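Local coordinates for protein benzoate transport porin BenP (Acinetobacter baumannii AB307-0294, PDB 5DL8) that probably forms an outer-membrane β-barrel channel of the OprD porin family, through which small solutes such as benzoate are thought to cross the outer membrane, at residues A264-L269 / G283-I288; K247-N252 / E302-N307; P334-M339 / L365-Q370. All coordinates share one frame; numbering follows the deposited sequence.

In the fold
Contacts 1 and 3 are each antiparallel strand pairings in the barrel wall, whereas contact 2 ties the inner side of that wall to a loop. Contacts 1 and 2 touch, with centres 8 Å apart: strands 243-255 and 263-275 are neighbours, and N266 of contact 1 packs on F305 of contact 2. Contact 3 is remote, its centre 32 Å from that of contact 1. Contact 2 is the most buried, and there one lysine-to-carbonyl bond sits beside a T-shaped aromatic pair. Contact 1 is partly buried and relies on a regular backbone ladder. Contact 3 lies at the surface, where its strand ends add a side-chain amide bond, a bridging water and detergent.

Contact 1: A264-L269 / G283-I288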
loop_
_atom_site.group_PDB
_atom_site.type_symbol
_atom_site.label_atom_id
_atom_site.label_comp_id
_atom_site.label_asym_id
_atom_site.label_seq_id
_atom_site.Cartn_x
_atom_site.Cartn_y
_atom_site.Cartn_z
ATOM N N ALA A 264 -9.255 8.759 -16.865
ATOM C CA ALA A 264 -10.122 8.129 -15.874
ATOM C C ALA A 264 -10.361 8.890 -14.594
ATOM O O ALA A 264 -9.435 9.479 -14.001
ATOM C CB ALA A 264 -9.554 6.722 -15.509
ATOM N N GLU A 265 -11.585 8.771 -14.129
ATOM C CA GLU A 265 -11.964 9.271 -12.757
ATOM C C GLU A 265 -12.366 8.047 -11.910
ATOM O O GLU A 265 -13.017 7.085 -12.454
ATOM C CB GLU A 265 -13.173 10.188 -12.770
ATOM C CG GLU A 265 -12.921 11.464 -13.493
ATOM C CD GLU A 265 -14.206 12.328 -13.523
ATOM O OE1 GLU A 265 -15.146 11.932 -14.280
ATOM O OE2 GLU A 265 -14.301 13.310 -12.711
ATOM N N ASN A 266 -12.077 8.112 -10.627
ATOM C CA ASN A 266 -12.536 7.051 -9.648
ATOM C C ASN A 266 -13.207 7.725 -8.472
ATOM O O ASN A 266 -12.616 8.517 -7.720
ATOM C CB ASN A 266 -11.400 6.103 -9.294
ATOM C CG ASN A 266 -11.705 5.165 -8.108
ATOM O OD1 ASN A 266 -12.649 5.321 -7.398
ATOM N ND2 ASN A 266 -10.820 4.245 -7.860
ATOM N N ILE A 267 -14.502 7.527 -8.394
ATOM C CA ILE A 267 -15.256 8.153 -7.357
ATOM C C ILE A 267 -15.695 7.055 -6.394
ATOM O O ILE A 267 -16.286 6.087 -6.837
ATOM C CB ILE A 267 -16.514 8.904 -7.958
ATOM C CG1 ILE A 267 -16.001 9.844 -9.042
ATOM C CG2 ILE A 267 -17.182 9.709 -6.912
ATOM C CD1 ILE A 267 -17.012 10.801 -9.690
ATOM N N GLY A 268 -15.581 7.340 -5.093
ATOM C CA GLY A 268 -15.854 6.387 -4.048
ATOM C C GLY A 268 -16.488 6.938 -2.778
ATOM O O GLY A 268 -16.312 8.105 -2.446
ATOM N N LEU A 269 -17.304 6.115 -2.154
ATOM C CA LEU A 269 -17.946 6.397 -0.889
ATOM C C LEU A 269 -17.836 5.146 -0.002
ATOM O O LEU A 269 -18.158 4.021 -0.430
ATOM C CB LEU A 269 -19.399 6.793 -1.160
ATOM C CG LEU A 269 -20.174 7.138 0.136
ATOM C CD1 LEU A 269 -19.695 8.376 0.907
ATOM C CD2 LEU A 269 -21.710 7.280 -0.079
ATOM N N GLY A 283 -19.532 0.038 0.797
ATOM C CA GLY A 283 -18.978 1.018 -0.097
ATOM C C GLY A 283 -19.450 0.844 -1.547
ATOM O O GLY A 283 -19.921 -0.255 -1.965
ATOM N N TYR A 284 -19.212 1.921 -2.302
ATOM C CA TYR A 284 -19.547 2.053 -3.718
ATOM C C TYR A 284 -18.372 2.761 -4.418
ATOM O O TYR A 284 -17.789 3.684 -3.884
ATOM C CB TYR A 284 -20.841 2.827 -3.958
ATOM C CG TYR A 284 -21.141 2.952 -5.478
ATOM C CD1 TYR A 284 -21.556 1.818 -6.232
ATOM C CD2 TYR A 284 -20.907 4.207 -6.206
ATOM C CE1 TYR A 284 -21.825 1.938 -7.604
ATOM C CE2 TYR A 284 -21.138 4.314 -7.612
ATOM C CZ TYR A 284 -21.650 3.192 -8.293
ATOM O OH TYR A 284 -21.898 3.219 -9.652
ATOM N N GLN A 285 -18.018 2.277 -5.572
ATOM C CA GLN A 285 -16.995 2.853 -6.389
ATOM C C GLN A 285 -17.329 2.750 -7.891
ATOM O O GLN A 285 -17.848 1.749 -8.433
ATOM C CB GLN A 285 -15.620 2.174 -6.133
ATOM C CG GLN A 285 -14.527 2.349 -7.188
ATOM C CD GLN A 285 -13.192 1.685 -6.718
ATOM O OE1 GLN A 285 -12.579 2.124 -5.770
ATOM N NE2 GLN A 285 -12.799 0.584 -7.373
ATOM N N GLN A 286 -16.938 3.788 -8.584
ATOM C CA GLN A 286 -17.188 3.871 -9.995
ATOM C C GLN A 286 -16.010 4.431 -10.766
ATOM O O GLN A 286 -15.518 5.479 -10.381
ATOM C CB GLN A 286 -18.410 4.782 -10.253
ATOM C CG GLN A 286 -19.016 4.473 -11.563
ATOM C CD GLN A 286 -20.323 5.201 -11.898
ATOM O OE1 GLN A 286 -21.257 5.201 -11.127
ATOM N NE2 GLN A 286 -20.408 5.706 -13.167
ATOM N N ILE A 287 -15.697 3.848 -11.920
ATOM C CA ILE A 287 -14.625 4.328 -12.718
ATOM C C ILE A 287 -15.291 4.953 -13.948
ATOM O O ILE A 287 -16.211 4.326 -14.630
ATOM C CB ILE A 287 -13.695 3.197 -13.231
ATOM C CG1 ILE A 287 -13.344 2.262 -12.091
ATOM C CG2 ILE A 287 -12.518 3.804 -14.040
ATOM C CD1 ILE A 287 -12.522 2.962 -11.021
ATOM N N ILE A 288 -14.812 6.144 -14.311
ATOM C CA ILE A 288 -15.473 6.987 -15.391
ATOM C C ILE A 288 -14.469 7.512 -16.388
ATOM O O ILE A 288 -13.364 7.911 -15.995
ATOM C CB ILE A 288 -16.290 8.196 -14.832
ATOM C CG1 ILE A 288 -17.127 7.782 -13.597
ATOM C CG2 ILE A 288 -17.283 8.761 -15.926
ATOM C CD1 ILE A 288 -17.580 8.896 -12.715
#
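The carbonyl oxygen of I288 is gripped by two neighbouring backbone groups: E265 N donates to it at 2.7 Å, and A264 CA approaches the same I288 O in a CA-H...O contact of 3.3 Å. In return, I288 N reaches E265 O at 2.7 Å, with an N-H...O angle of 155°, so E265 and I288 form a hydrogen-bonded pair. The exchange repeats between I267 and Q286 and again between L269 and Y284, with every donor in the carbonyl plane of its acceptor. N266/I287 and G268/Q285 are the non-hydrogen-bonded pairs between them. This is one β hairpin of the porin barrel, its strands at 166° to each other, and side chains alternate between two environments. On the side of N266, Q285 and I287, loop residues cover the strands. With CG1 anti to the carbonyl carbon and a bend at chi2, I287 brings CD1 against the side-chain amide of N266, 3.7 Å from N266 CG. Between N266 ND2 and Q285 OE1 there is only a weak hydrogen bond of 3.5 Å; the amide planes stand 75° apart, while N266 OD1 lies against Q285 CG. Q285 finds its stronger partners in loop carbonyls, those of G312 and F313, through NE2. The other side carries E265, I267, L269, Y284, Q286 and I288, and a detergent molecule touching L269 is consistent with its facing the membrane. There the I267 and I288 side chains meet end to end, CD1 to CD1 at 3.6 Å. E265 OE1 comes within 3.9 Å of I288 CB, the two side chains crossing at a slant, and E265 OE2 bonds to Y250 OH on the next strand. Along segment 283-288, Y284 OH donates to Q286 OE1 at 2.6 Å, the acceptor in the plane of the ring.

Contact 2: K247-N252 / E302-N307; sequences KFKYFN and ETYFIN
K249 runs extended through chi2 and chi3, then bends at chi4 (-82°), which carries NZ onto the carbonyl oxygen of Y304. Two residues along, F251 has CG anti to its own carbonyl carbon, and its ring reaches the same turn. The K249 NZ to Y304 O hydrogen bond is 3.0 Å long, with the amine 41° out of the carbonyl plane, off the lone pairs; the amine has its stronger partner in Y230 OH, on the neighbouring strand. K249 CD rests on I306 CG2 at 3.8 Å. The Y304 oxygen also meets the edge of the F251 ring, 3.5 Å from F251 CE1. These groups join the inner side of strand 243-255 to the loop between strands 278-288 and 319-328, which folds into the barrel, consistent with the inward loops that narrow the channel in OprD-family porins. F305 turns its edge to one face of F251 in a T-shaped pair, with centroids 5.2 Å apart and planes at 85°. The closest atoms are F305 CD1 and F251 CE1, at 3.6 Å. E302 CD approaches F251 CE2 obliquely at 3.9 Å. A type I turn from E302 to F305 presents the groups that meet F251 and the amine: F305 N bonds to E302 O, and Y304 N to the anti lone pair of E302 OE1 at 3.0 Å, while E302 OE2 accepts from V139 N.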
loop_
_atom_site.group_PDB
_atom_site.type_symbol
_atom_site.label_atom_id
_atom_site.label_comp_id
_atom_site.label_asym_id
_atom_site.label_seq_id
_atom_site.Cartn_x
_atom_site.Cartn_y
_atom_site.Cartn_z
ATOM N N LYS A 247 -16.249 8.248 4.381
ATOM C CA LYS A 247 -15.240 8.700 3.526
ATOM C C LYS A 247 -15.727 8.957 2.112
ATOM O O LYS A 247 -16.453 8.119 1.582
ATOM C CB LYS A 247 -14.188 7.647 3.407
ATOM C CG LYS A 247 -13.364 7.536 4.601
ATOM C CD LYS A 247 -12.226 6.533 4.342
ATOM C CE LYS A 247 -11.708 5.850 5.620
ATOM N NZ LYS A 247 -10.517 5.005 5.318
ATOM N N PHE A 248 -15.263 10.073 1.508
ATOM C CA PHE A 248 -15.477 10.327 0.094
ATOM C C PHE A 248 -14.175 10.482 -0.530
ATOM O O PHE A 248 -13.435 11.309 -0.079
ATOM C CB PHE A 248 -16.260 11.614 -0.093
ATOM C CG PHE A 248 -16.398 12.092 -1.529
ATOM C CD1 PHE A 248 -17.352 11.551 -2.374
ATOM C CD2 PHE A 248 -15.637 13.188 -1.994
ATOM C CE1 PHE A 248 -17.459 12.029 -3.730
ATOM C CE2 PHE A 248 -15.763 13.706 -3.344
ATOM C CZ PHE A 248 -16.694 13.138 -4.205
ATOM N N LYS A 249 -13.946 9.766 -1.612
ATOM C CA LYS A 249 -12.709 9.823 -2.298
ATOM C C LYS A 249 -12.873 10.120 -3.799
ATOM O O LYS A 249 -13.672 9.475 -4.485
ATOM C CB LYS A 249 -11.980 8.476 -2.120
ATOM C CG LYS A 249 -11.743 8.247 -0.614
ATOM C CD LYS A 249 -11.232 6.898 -0.247
ATOM C CE LYS A 249 -10.583 6.808 1.080
ATOM N NZ LYS A 249 -9.205 7.246 1.036
ATOM N N TYR A 250 -12.055 11.042 -4.326
ATOM C CA TYR A 250 -12.071 11.390 -5.770
ATOM C C TYR A 250 -10.674 11.354 -6.329
ATOM O O TYR A 250 -9.752 12.021 -5.839
ATOM C CB TYR A 250 -12.716 12.730 -6.041
ATOM C CG TYR A 250 -12.627 13.191 -7.514
ATOM C CD1 TYR A 250 -13.518 12.744 -8.437
ATOM C CD2 TYR A 250 -11.666 14.086 -7.946
ATOM C CE1 TYR A 250 -13.461 13.155 -9.784
ATOM C CE2 TYR A 250 -11.629 14.543 -9.217
ATOM C CZ TYR A 250 -12.519 14.035 -10.150
ATOM O OH TYR A 250 -12.446 14.395 -11.479
ATOM N N PHE A 251 -10.523 10.517 -7.320
ATOM C CA PHE A 251 -9.278 10.465 -8.117
ATOM C C PHE A 251 -9.517 10.936 -9.588
ATOM O O PHE A 251 -10.489 10.497 -10.261
ATOM C CB PHE A 251 -8.642 9.024 -8.185
ATOM C CG PHE A 251 -8.117 8.467 -6.899
ATOM C CD1 PHE A 251 -8.935 7.851 -6.025
ATOM C CD2 PHE A 251 -6.802 8.475 -6.640
ATOM C CE1 PHE A 251 -8.458 7.333 -4.822
ATOM C CE2 PHE A 251 -6.274 7.959 -5.486
ATOM C CZ PHE A 251 -7.086 7.379 -4.558
ATOM N N ASN A 252 -8.533 11.636 -10.114
ATOM C CA ASN A 252 -8.536 11.981 -11.548
ATOM C C ASN A 252 -7.160 11.675 -12.094
ATOM O O ASN A 252 -6.226 12.244 -11.604
ATOM C CB ASN A 252 -8.778 13.475 -11.726
ATOM C CG ASN A 252 -9.141 13.917 -13.182
ATOM O OD1 ASN A 252 -8.287 13.997 -14.104
ATOM N ND2 ASN A 252 -10.385 14.282 -13.360
ATOM N N GLU A 302 -2.776 1.079 -4.688
ATOM C CA GLU A 302 -3.384 2.415 -4.430
ATOM C C GLU A 302 -4.226 2.191 -3.199
ATOM O O GLU A 302 -5.466 1.889 -3.247
ATOM C CB GLU A 302 -4.184 2.967 -5.608
ATOM C CG GLU A 302 -4.756 4.348 -5.352
ATOM C CD GLU A 302 -3.676 5.228 -4.679
ATOM O OE1 GLU A 302 -3.642 5.259 -3.377
ATOM O OE2 GLU A 302 -2.839 5.817 -5.449
ATOM N N THR A 303 -3.532 2.383 -2.101
ATOM C CA THR A 303 -4.054 2.164 -0.738
ATOM C C THR A 303 -5.127 3.166 -0.306
ATOM O O THR A 303 -5.835 2.895 0.656
ATOM C CB THR A 303 -2.941 2.214 0.361
ATOM O OG1 THR A 303 -2.232 3.481 0.243
ATOM C CG2 THR A 303 -1.872 0.916 0.147
ATOM N N TYR A 304 -5.217 4.297 -1.011
ATOM C CA TYR A 304 -6.262 5.323 -0.769
ATOM C C TYR A 304 -7.529 5.133 -1.519
ATOM O O TYR A 304 -8.389 6.031 -1.528
ATOM C CB TYR A 304 -5.657 6.696 -1.016
ATOM C CG TYR A 304 -4.632 7.030 0.078
ATOM C CD1 TYR A 304 -3.301 6.447 0.079
ATOM C CD2 TYR A 304 -5.033 7.836 1.197
ATOM C CE1 TYR A 304 -2.410 6.710 1.128
ATOM C CE2 TYR A 304 -4.163 8.099 2.253
ATOM C CZ TYR A 304 -2.877 7.592 2.227
ATOM O OH TYR A 304 -2.092 7.953 3.267
ATOM N N PHE A 305 -7.614 4.041 -2.267
ATOM C CA PHE A 305 -8.897 3.596 -2.810
ATOM C C PHE A 305 -9.730 3.215 -1.560
ATOM O O PHE A 305 -9.128 3.018 -0.487
ATOM C CB PHE A 305 -8.695 2.363 -3.736
ATOM C CG PHE A 305 -8.394 2.636 -5.175
ATOM C CD1 PHE A 305 -8.198 3.897 -5.693
ATOM C CD2 PHE A 305 -8.277 1.551 -6.051
ATOM C CE1 PHE A 305 -7.888 4.085 -7.025
ATOM C CE2 PHE A 305 -7.972 1.716 -7.433
ATOM C CZ PHE A 305 -7.773 2.995 -7.893
ATOM N N ILE A 306 -11.079 3.195 -1.648
ATOM C CA ILE A 306 -11.930 2.856 -0.407
ATOM C C ILE A 306 -11.706 1.394 0.106
ATOM O O ILE A 306 -11.971 1.064 1.225
ATOM C CB ILE A 306 -13.460 2.946 -0.583
ATOM C CG1 ILE A 306 -13.937 1.847 -1.558
ATOM C CG2 ILE A 306 -13.917 4.302 -1.029
ATOM C CD1 ILE A 306 -15.378 2.071 -2.044
ATOM N N ASN A 307 -11.333 0.504 -0.789
ATOM C CA ASN A 307 -11.067 -0.917 -0.482
ATOM C C ASN A 307 -10.006 -1.594 -1.396
ATOM O O ASN A 307 -10.355 -2.519 -2.179
ATOM C CB ASN A 307 -12.409 -1.659 -0.576
ATOM C CG ASN A 307 -12.299 -3.130 -0.190
ATOM O OD1 ASN A 307 -11.442 -3.536 0.603
ATOM N ND2 ASN A 307 -13.195 -3.916 -0.740
#

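Contact 3: P334-M339 / L365-Q370. With C8E ((hydroxyethyloxy)tri(ethyloxy)octane), chain C.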
loop_
_atom_site.group_PDB
_atom_site.type_symbol
_atom_site.label_atom_id
_atom_site.label_comp_id
_atom_site.label_asym_id
_atom_site.label_seq_id
_atom_site.Cartn_x
_atom_site.Cartn_y
_atom_site.Cartn_z
ATOM N N PRO A 334 -8.239 -13.264 23.650
ATOM C CA PRO A 334 -7.459 -12.036 23.326
ATOM C C PRO A 334 -6.461 -12.262 22.223
ATOM O O PRO A 334 -6.008 -13.368 22.033
ATOM C CB PRO A 334 -6.778 -11.653 24.647
ATOM C CG PRO A 334 -7.664 -12.260 25.692
ATOM C CD PRO A 334 -8.145 -13.579 25.099
ATOM N N GLY A 335 -6.226 -11.206 21.457
ATOM C CA GLY A 335 -5.372 -11.239 20.314
ATOM C C GLY A 335 -5.968 -11.862 19.078
ATOM O O GLY A 335 -5.316 -11.820 18.102
ATOM N N LEU A 336 -7.166 -12.434 19.094
ATOM C CA LEU A 336 -7.828 -12.891 17.865
ATOM C C LEU A 336 -8.894 -11.897 17.240
ATOM O O LEU A 336 -9.888 -11.448 17.911
ATOM C CB LEU A 336 -8.537 -14.190 18.203
ATOM C CG LEU A 336 -9.304 -14.884 17.075
ATOM C CD1 LEU A 336 -8.363 -15.404 16.005
ATOM C CD2 LEU A 336 -10.198 -16.033 17.580
ATOM N N ASN A 337 -8.728 -11.621 15.958
ATOM C CA ASN A 337 -9.707 -10.931 15.130
ATOM C C ASN A 337 -9.797 -11.458 13.661
ATOM O O ASN A 337 -8.864 -12.122 13.118
ATOM C CB ASN A 337 -9.505 -9.400 15.132
ATOM C CG ASN A 337 -8.194 -8.992 14.538
ATOM O OD1 ASN A 337 -8.007 -9.074 13.354
ATOM N ND2 ASN A 337 -7.284 -8.577 15.355
ATOM N N ALA A 338 -10.979 -11.278 13.124
ATOM C CA ALA A 338 -11.371 -11.786 11.854
ATOM C C ALA A 338 -12.142 -10.673 11.113
ATOM O O ALA A 338 -12.883 -9.854 11.717
ATOM C CB ALA A 338 -12.250 -12.996 11.946
ATOM N N MET A 339 -11.960 -10.705 9.815
ATOM C CA MET A 339 -12.620 -9.798 8.865
ATOM C C MET A 339 -12.965 -10.494 7.546
ATOM O O MET A 339 -12.137 -11.199 6.937
ATOM C CB MET A 339 -11.797 -8.526 8.659
ATOM C CG MET A 339 -12.548 -7.580 7.734
ATOM S SD MET A 339 -11.959 -5.897 7.645
ATOM C CE MET A 339 -12.644 -5.413 9.282
ATOM N N LEU A 365 -7.715 -13.464 9.105
ATOM C CA LEU A 365 -7.667 -13.952 10.463
ATOM C C LEU A 365 -6.308 -13.461 11.068
ATOM O O LEU A 365 -5.294 -13.608 10.408
ATOM C CB LEU A 365 -7.777 -15.522 10.475
ATOM C CG LEU A 365 -9.105 -16.113 9.871
ATOM C CD1 LEU A 365 -9.274 -17.613 10.162
ATOM C CD2 LEU A 365 -10.373 -15.410 10.379
ATOM N N ASN A 366 -6.328 -12.792 12.252
ATOM C CA ASN A 366 -5.137 -12.344 12.946
ATOM C C ASN A 366 -5.129 -12.932 14.345
ATOM O O ASN A 366 -6.170 -12.909 14.964
ATOM C CB ASN A 366 -5.016 -10.842 13.038
ATOM C CG ASN A 366 -4.746 -10.248 11.699
ATOM O OD1 ASN A 366 -3.687 -10.499 11.028
ATOM N ND2 ASN A 366 -5.742 -9.519 11.219
ATOM N N TYR A 367 -4.010 -13.513 14.781
ATOM C CA TYR A 367 -3.872 -14.025 16.136
ATOM C C TYR A 367 -2.540 -13.492 16.670
ATOM O O TYR A 367 -1.500 -13.868 16.143
ATOM C CB TYR A 367 -3.926 -15.549 16.242
ATOM C CG TYR A 367 -3.924 -15.964 17.709
ATOM C CD1 TYR A 367 -4.989 -15.592 18.608
ATOM C CD2 TYR A 367 -2.873 -16.546 18.258
ATOM C CE1 TYR A 367 -4.976 -15.939 19.950
ATOM C CE2 TYR A 367 -2.881 -16.878 19.570
ATOM C CZ TYR A 367 -3.934 -16.580 20.421
ATOM O OH TYR A 367 -3.830 -16.966 21.780
ATOM N N ALA A 368 -2.547 -12.590 17.648
ATOM C CA ALA A 368 -1.301 -12.125 18.258
ATOM C C ALA A 368 -1.120 -13.057 19.554
ATOM O O ALA A 368 -1.981 -13.106 20.430
ATOM C CB ALA A 368 -1.422 -10.596 18.599
ATOM N N PHE A 369 0.008 -13.701 19.712
ATOM C CA PHE A 369 0.198 -14.570 20.835
ATOM C C PHE A 369 0.326 -13.742 22.099
ATOM O O PHE A 369 0.967 -12.680 22.095
ATOM C CB PHE A 369 1.482 -15.330 20.661
ATOM C CG PHE A 369 1.369 -16.489 19.706
ATOM C CD1 PHE A 369 0.917 -17.720 20.148
ATOM C CD2 PHE A 369 1.743 -16.360 18.383
ATOM C CE1 PHE A 369 0.837 -18.796 19.288
ATOM C CE2 PHE A 369 1.677 -17.451 17.560
ATOM C CZ PHE A 369 1.199 -18.626 17.983
ATOM N N GLN A 370 -0.246 -14.258 23.182
ATOM C CA GLN A 370 -0.351 -13.516 24.439
ATOM C C GLN A 370 0.625 -13.969 25.517
ATOM O O GLN A 370 0.760 -13.259 26.501
ATOM C CB GLN A 370 -1.748 -13.668 25.002
ATOM C CG GLN A 370 -2.829 -13.135 24.044
ATOM C CD GLN A 370 -2.717 -11.637 23.699
ATOM O OE1 GLN A 370 -2.724 -10.853 24.534
ATOM N NE2 GLN A 370 -2.591 -11.294 22.446
HETATM O O12 C8E C . -2.434 -21.926 17.710
HETATM C C13 C8E C . -1.591 -21.610 18.798
HETATM C C14 C8E C . -2.406 -21.167 20.023
HETATM O O15 C8E C . -1.626 -21.371 21.232
HETATM C C16 C8E C . -1.644 -20.379 22.270
HETATM C C17 C8E C . -2.997 -20.419 22.973
HETATM O O18 C8E C . -2.946 -19.600 24.163
HETATM C C19 C8E C . -4.293 -19.259 24.579
HETATM C C20 C8E C . -4.331 -18.918 26.065
HETATM O O21 C8E C . -3.334 -17.922 26.352
HETATM O O HOH W 1 -5.617 -15.814 23.304
#
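Backbone bonds join G335 and N337 to the strand opposite. N337 and N366 form a hydrogen-bonded pair, N366 N reaching N337 O at 2.8 Å and N337 N returning the bond to N366 O. Two residues nearer the strand ends, where G335 precedes its strand, A368 N donates to G335 O at 2.9 Å from 36° above the carbonyl plane, a departure from ladder geometry coinciding with the positive phi of G335 (78°). Side-chain polarity repeats the N337/N366 pairing: N366 ND2 donates to N337 OD1 at 3.1 Å, nearly in its own amide plane, although the two amides are turned 56° apart. N337 CG lies between its backbone N and carbonyl carbon, which turns OD1 toward N366. The other end of the N366 amide, OD1, accepts from Q380 on the next strand. Q370 folds back over G335, its NE2 donating to A368 O and lying 3.5 Å from G335 CA. Apolar contacts lie on the opposite side of the sheet, where L336 CB sits at the edge of the Y367 ring, 3.8 Å from CD1, and A338 CB meets L365 CD2 tightly at 3.4 Å. One water bridges P334 O and Y367 OH, the latter at 2.6 Å, and the detergent passes Y367 OH with its C19 at 3.6 Å and F369 CE1 with its C13. Together these form the open end of a β hairpin in an antiparallel porin barrel, probably at the periplasmic rim.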